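PDB 7E6G: putative GGDEF domain protein from Pseudomonas aeruginosa, which probably makes the second messenger cyclic di-GMP from two molecules of GTP, with magnesium as cofactor, as a diguanylate cyclase. Local coordinates for residues F143-V146 with N147-G151; R202-D205 with S206-L210. All blocks are in the same frame, centred on the assembly; numbering follows the deposited sequence.

Contact 1. Residues F143-V146 with N147-G151. With G2P (phosphomethylphosphonic acid guanylate ester), chain H.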
loop_
_atom_site.group_PDB
_atom_site.type_symbol
_atom_site.label_atom_id
_atom_site.label_comp_id
_atom_site.label_asym_id
_atom_site.label_seq_id
_atom_site.Cartn_x
_atom_site.Cartn_y
_atom_site.Cartn_z
ATOM N N PHE A 143 -47.077 -30.913 -19.008
ATOM C CA PHE A 143 -46.834 -29.485 -18.835
ATOM C C PHE A 143 -47.605 -28.645 -19.847
ATOM O O PHE A 143 -48.030 -27.520 -19.536
ATOM C CB PHE A 143 -45.339 -29.197 -18.934
ATOM C CG PHE A 143 -44.962 -27.856 -18.401
ATOM C CD1 PHE A 143 -45.334 -27.485 -17.112
ATOM C CD2 PHE A 143 -44.242 -26.959 -19.186
ATOM C CE1 PHE A 143 -45.011 -26.240 -16.619
ATOM C CE2 PHE A 143 -43.900 -25.713 -18.698
ATOM C CZ PHE A 143 -44.288 -25.346 -17.409
ATOM N N LYS A 144 -47.804 -29.104 -20.973
ATOM C CA LYS A 144 -48.482 -28.445 -21.930
ATOM C C LYS A 144 -49.879 -28.143 -21.481
ATOM O O LYS A 144 -50.331 -27.203 -21.878
ATOM C CB LYS A 144 -48.419 -29.380 -23.005
ATOM C CG LYS A 144 -48.751 -28.881 -24.298
ATOM C CD LYS A 144 -47.970 -29.653 -25.240
ATOM C CE LYS A 144 -48.489 -29.387 -26.611
ATOM N NZ LYS A 144 -47.397 -29.616 -27.595
ATOM N N GLN A 145 -50.560 -28.988 -20.713
ATOM C CA GLN A 145 -51.853 -28.645 -20.125
ATOM C C GLN A 145 -51.734 -27.437 -19.207
ATOM O O GLN A 145 -52.618 -26.569 -19.194
ATOM C CB GLN A 145 -52.438 -29.825 -19.355
ATOM C CG GLN A 145 -53.358 -30.690 -20.178
ATOM C CD GLN A 145 -54.795 -30.189 -20.216
ATOM O OE1 GLN A 145 -55.068 -28.968 -20.261
ATOM N NE2 GLN A 145 -55.733 -31.141 -20.189
ATOM N N VAL A 146 -50.653 -27.364 -18.428
ATOM C CA VAL A 146 -50.448 -26.187 -17.602
ATOM C C VAL A 146 -50.428 -24.949 -18.480
ATOM O O VAL A 146 -51.154 -23.977 -18.239
ATOM C CB VAL A 146 -49.157 -26.315 -16.776
ATOM C CG1 VAL A 146 -48.946 -25.071 -15.953
ATOM C CG2 VAL A 146 -49.210 -27.533 -15.877
ATOM N N ASN A 147 -49.632 -24.986 -19.546
ATOM C CA ASN A 147 -49.487 -23.784 -20.358
ATOM C C ASN A 147 -50.777 -23.446 -21.091
ATOM O O ASN A 147 -51.128 -22.270 -21.238
ATOM C CB ASN A 147 -48.336 -23.956 -21.332
ATOM C CG ASN A 147 -46.989 -23.936 -20.637
ATOM O OD1 ASN A 147 -46.699 -23.065 -19.818
ATOM N ND2 ASN A 147 -46.164 -24.908 -20.953
ATOM N N ASP A 148 -51.514 -24.461 -21.524
ATOM C CA ASP A 148 -52.705 -24.230 -22.324
ATOM C C ASP A 148 -53.867 -23.748 -21.475
ATOM O O ASP A 148 -54.665 -22.923 -21.938
ATOM C CB ASP A 148 -53.082 -25.504 -23.085
ATOM C CG ASP A 148 -52.073 -25.848 -24.196
ATOM O OD1 ASP A 148 -51.307 -24.950 -24.630
ATOM O OD2 ASP A 148 -52.043 -27.017 -24.646
ATOM N N THR A 149 -53.968 -24.215 -20.235
ATOM C CA THR A 149 -55.057 -23.797 -19.367
ATOM C C THR A 149 -54.769 -22.483 -18.645
ATOM O O THR A 149 -55.672 -21.655 -18.479
ATOM C CB THR A 149 -55.349 -24.896 -18.344
ATOM O OG1 THR A 149 -55.668 -26.110 -19.030
ATOM C CG2 THR A 149 -56.497 -24.505 -17.459
ATOM N N TRP A 150 -53.538 -22.253 -18.195
ATOM C CA TRP A 150 -53.279 -21.087 -17.365
ATOM C C TRP A 150 -52.268 -20.120 -17.962
ATOM O O TRP A 150 -51.966 -19.100 -17.333
ATOM C CB TRP A 150 -52.817 -21.534 -15.971
ATOM C CG TRP A 150 -53.893 -22.231 -15.181
ATOM C CD1 TRP A 150 -54.970 -21.653 -14.569
ATOM C CD2 TRP A 150 -54.002 -23.639 -14.933
ATOM N NE1 TRP A 150 -55.738 -22.611 -13.953
ATOM C CE2 TRP A 150 -55.162 -23.839 -14.160
ATOM C CE3 TRP A 150 -53.233 -24.750 -15.294
ATOM C CZ2 TRP A 150 -55.570 -25.107 -13.744
ATOM C CZ3 TRP A 150 -53.632 -26.006 -14.868
ATOM C CH2 TRP A 150 -54.789 -26.172 -14.097
ATOM N N GLY A 151 -51.743 -20.400 -19.147
ATOM C CA GLY A 151 -50.776 -19.516 -19.759
ATOM C C GLY A 151 -49.336 -19.896 -19.446
ATOM O O GLY A 151 -49.035 -20.609 -18.493
HETATM P PG G2P H . -45.265 -35.294 -21.417
HETATM O O1G G2P H . -44.079 -35.534 -20.918
HETATM O O2G G2P H . -46.216 -35.452 -20.545
HETATM O O3G G2P H . -45.510 -35.860 -22.598
HETATM O O3B G2P H . -45.091 -33.803 -21.710
HETATM P PB G2P H . -45.891 -32.525 -22.149
HETATM O O1B G2P H . -45.652 -31.730 -21.152
HETATM O O2B G2P H . -47.172 -32.716 -22.452
HETATM C C3A G2P H . -45.258 -31.831 -23.603
HETATM P PA G2P H . -43.674 -31.571 -23.935
HETATM O O1A G2P H . -43.980 -32.313 -25.070
HETATM O O2A G2P H . -43.276 -32.174 -22.691
HETATM O "O5'" G2P H . -44.130 -30.158 -23.922
HETATM C "C5'" G2P H . -43.816 -29.242 -22.881
HETATM C "C4'" G2P H . -44.195 -27.836 -23.225
HETATM O "O4'" G2P H . -43.231 -27.158 -22.645
HETATM C "C3'" G2P H . -43.856 -27.559 -24.590
HETATM O "O3'" G2P H . -45.028 -27.276 -25.248
HETATM C "C2'" G2P H . -42.979 -26.381 -24.430
HETATM O "O2'" G2P H . -43.164 -25.370 -25.330
HETATM C "C1'" G2P H . -43.343 -25.938 -23.133
HETATM N N9 G2P H . -42.357 -25.104 -22.557
HETATM C C8 G2P H . -41.117 -25.271 -22.875
HETATM N N7 G2P H . -40.369 -24.418 -22.251
HETATM C C5 G2P H . -41.107 -23.707 -21.517
HETATM C C6 G2P H . -40.827 -22.736 -20.686
HETATM O O6 G2P H . -39.731 -22.320 -20.487
HETATM N N1 G2P H . -41.852 -22.142 -19.997
HETATM C C2 G2P H . -43.107 -22.573 -20.213
HETATM N N2 G2P H . -44.006 -22.033 -19.577
HETATM N N3 G2P H . -43.332 -23.554 -21.072
HETATM C C4 G2P H . -42.348 -24.140 -21.702
#
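Asn147 is one turn beyond Phe143, and its amide meets both that ring and the guanine base of the bound GTP analogue. Asn147 N bonds to Phe143 O. Its OD1 accepts a nearly straight hydrogen bond from ligand N2 at 2.9 Å (173°). ND2 gives a weak one to ligand N3. The pair contacts the N2/N3 edge of guanine, consistent with base recognition. ND2 also lies 3.3 Å from Phe143 CE2, and the amide and ring planes stand 81° apart. Phe143 CG is anti to the backbone N (chi1 -164°), bringing the ring's end beside the Asn147 amide and its edge to the base. Asp148 N likewise bonds to Lys144 O. Asp148 OD2 lies 3.8 Å from Lys144 CG, and both side chains run the same way. At Thr149 both N and OG1 donate to Gln145 O, from opposite faces of the carbonyl plane; the OG1 bond is 3.1 Å. Trp150 N bonds to Val146 O, and its CE3 lies 4.3 Å from Val146 CG1. Gly151, just past the helix, has positive phi and sits at the N-cap of helix 152-168. Phe143 and Val146 pack on that helix, while Val146 and Trp150 touch Leu219 of strand 217-219.

Contact 2. Residues R202-D205 with S206-L210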
loop_
_atom_site.group_PDB
_atom_site.type_symbol
_atom_site.label_atom_id
_atom_site.label_comp_id
_atom_site.label_asym_id
_atom_site.label_seq_id
_atom_site.Cartn_x
_atom_site.Cartn_y
_atom_site.Cartn_z
ATOM N N ARG A 202 -37.228 -38.328 -1.977
ATOM C CA ARG A 202 -37.622 -37.099 -1.291
ATOM C C ARG A 202 -37.816 -35.951 -2.276
ATOM O O ARG A 202 -38.700 -35.112 -2.097
ATOM C CB ARG A 202 -36.586 -36.731 -0.239
ATOM C CG ARG A 202 -36.980 -37.191 1.143
ATOM C CD ARG A 202 -36.009 -36.692 2.188
ATOM N NE ARG A 202 -34.805 -37.513 2.196
ATOM C CZ ARG A 202 -33.624 -37.081 1.779
ATOM N NH1 ARG A 202 -33.496 -35.829 1.333
ATOM N NH2 ARG A 202 -32.582 -37.902 1.813
ATOM N N VAL A 203 -36.994 -35.906 -3.322
ATOM C CA VAL A 203 -37.170 -34.928 -4.387
ATOM C C VAL A 203 -38.520 -35.108 -5.065
ATOM O O VAL A 203 -39.238 -34.130 -5.348
ATOM C CB VAL A 203 -36.014 -35.061 -5.382
ATOM C CG1 VAL A 203 -36.282 -34.243 -6.631
ATOM C CG2 VAL A 203 -34.735 -34.648 -4.689
ATOM N N ARG A 204 -38.892 -36.361 -5.337
ATOM C CA ARG A 204 -40.164 -36.596 -6.003
ATOM C C ARG A 204 -41.333 -36.316 -5.081
ATOM O O ARG A 204 -42.351 -35.799 -5.537
ATOM C CB ARG A 204 -40.226 -38.007 -6.560
ATOM C CG ARG A 204 -38.974 -38.339 -7.329
ATOM C CD ARG A 204 -39.190 -39.456 -8.307
ATOM N NE ARG A 204 -39.987 -40.544 -7.765
ATOM C CZ ARG A 204 -41.109 -40.976 -8.320
ATOM N NH1 ARG A 204 -41.776 -41.980 -7.768
ATOM N NH2 ARG A 204 -41.560 -40.391 -9.429
ATOM N N ASP A 205 -41.217 -36.618 -3.789
ATOM C CA ASP A 205 -42.244 -36.167 -2.855
ATOM C C ASP A 205 -42.347 -34.650 -2.889
ATOM O O ASP A 205 -43.447 -34.088 -2.918
ATOM C CB ASP A 205 -41.946 -36.647 -1.428
ATOM C CG ASP A 205 -41.948 -38.171 -1.292
ATOM O OD1 ASP A 205 -42.338 -38.886 -2.258
ATOM O OD2 ASP A 205 -41.537 -38.648 -0.200
ATOM N N SER A 206 -41.200 -33.972 -2.887
ATOM C CA SER A 206 -41.194 -32.519 -2.905
ATOM C C SER A 206 -42.014 -31.992 -4.071
ATOM O O SER A 206 -42.920 -31.166 -3.886
ATOM C CB SER A 206 -39.753 -32.022 -2.984
ATOM O OG SER A 206 -39.632 -30.780 -2.328
ATOM N N VAL A 207 -41.731 -32.495 -5.280
ATOM C CA VAL A 207 -42.464 -32.048 -6.463
ATOM C C VAL A 207 -43.937 -32.426 -6.354
ATOM O O VAL A 207 -44.825 -31.602 -6.605
ATOM C CB VAL A 207 -41.822 -32.609 -7.746
ATOM C CG1 VAL A 207 -42.665 -32.270 -8.972
ATOM C CG2 VAL A 207 -40.443 -32.027 -7.917
ATOM N N ARG A 208 -44.221 -33.660 -5.942
ATOM C CA ARG A 208 -45.601 -34.129 -5.897
ATOM C C ARG A 208 -46.469 -33.248 -4.997
ATOM O O ARG A 208 -47.583 -32.874 -5.376
ATOM C CB ARG A 208 -45.627 -35.589 -5.445
ATOM C CG ARG A 208 -46.901 -36.326 -5.847
ATOM C CD ARG A 208 -46.879 -37.797 -5.437
ATOM N NE ARG A 208 -46.183 -38.638 -6.409
ATOM C CZ ARG A 208 -44.965 -39.148 -6.219
ATOM N NH1 ARG A 208 -44.310 -38.896 -5.088
ATOM N NH2 ARG A 208 -44.397 -39.904 -7.158
ATOM N N THR A 209 -45.974 -32.876 -3.826
ATOM C CA THR A 209 -46.831 -32.178 -2.875
ATOM C C THR A 209 -46.909 -30.679 -3.133
ATOM O O THR A 209 -47.582 -29.962 -2.385
ATOM C CB THR A 209 -46.345 -32.432 -1.448
ATOM O OG1 THR A 209 -45.149 -31.682 -1.232
ATOM C CG2 THR A 209 -46.069 -33.924 -1.236
ATOM N N LEU A 210 -46.225 -30.198 -4.159
ATOM C CA LEU A 210 -46.285 -28.795 -4.526
ATOM C C LEU A 210 -47.701 -28.396 -4.925
ATOM O O LEU A 210 -48.413 -29.146 -5.603
ATOM C CB LEU A 210 -45.342 -28.550 -5.692
ATOM C CG LEU A 210 -44.500 -27.299 -5.719
ATOM C CD1 LEU A 210 -44.040 -26.918 -4.323
ATOM C CD2 LEU A 210 -43.344 -27.637 -6.631
HETATM O O HOH W 1 -41.887 -40.464 -4.660
#
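Asp205 O takes two donors from Thr209, one strong and one weak, at the C-terminal end of helix 193-208. Thr209 N bonds to Asp205 O at 2.9 Å. Thr209 OG1 adds a weak bond to Asp205 O at 3.4 Å. With chi1 74°, Thr209 presents both OG1 and CG2 to that oxygen. On the buried face, Val203 and Val207 pack on Met166 of helix 152-168, and Ser206 OG bonds to Ala165 O of the same helix. Arg208 N bonds to Arg204 O. The Arg208 side chain then returns along the helix. Its NH1 forms a long salt bridge with Asp205 OD1 at 3.4 Å, the oxygen lying at the guanidinium edge. The carboxylate is turned 60° from that plane. A water bridges the same two atoms, giving to OD1 and accepting from NH1, each at 2.9 Å. Arg204 runs alongside Arg208, and Arg208 NH2 sits over one face of the Arg204 guanidinium, 3.4 Å from Arg204 NH1. The two planes are 85° apart. Arg208 NH2 is salt-bridged to Asp256, and Arg204 NE to Glu201. Asp205, Asp256 and Glu201 probably offset the like charges of the two arginines.

Both contacts are short helical stretches of the GGDEF domain, and both are partly buried. Contact 1 spans the whole of helix 143-150, contact 2 the C-terminal end of helix 193-208. Their centres are 20 Å apart and they do not touch. They share a neighbour, since both pack on helix 152-168. Contact 1 belongs to the active site. The Asn147 amide binds the base, while Phe143 N and Lys144 N give weak bonds to a phosphate oxygen, and Phe143 lies near the magnesium ion. Contact 2 holds no residue of the nucleotide pocket; Val207 is about 12 Å from the ligand, side chain to ligand. Its outer side is charged, with arginines, acids and a water.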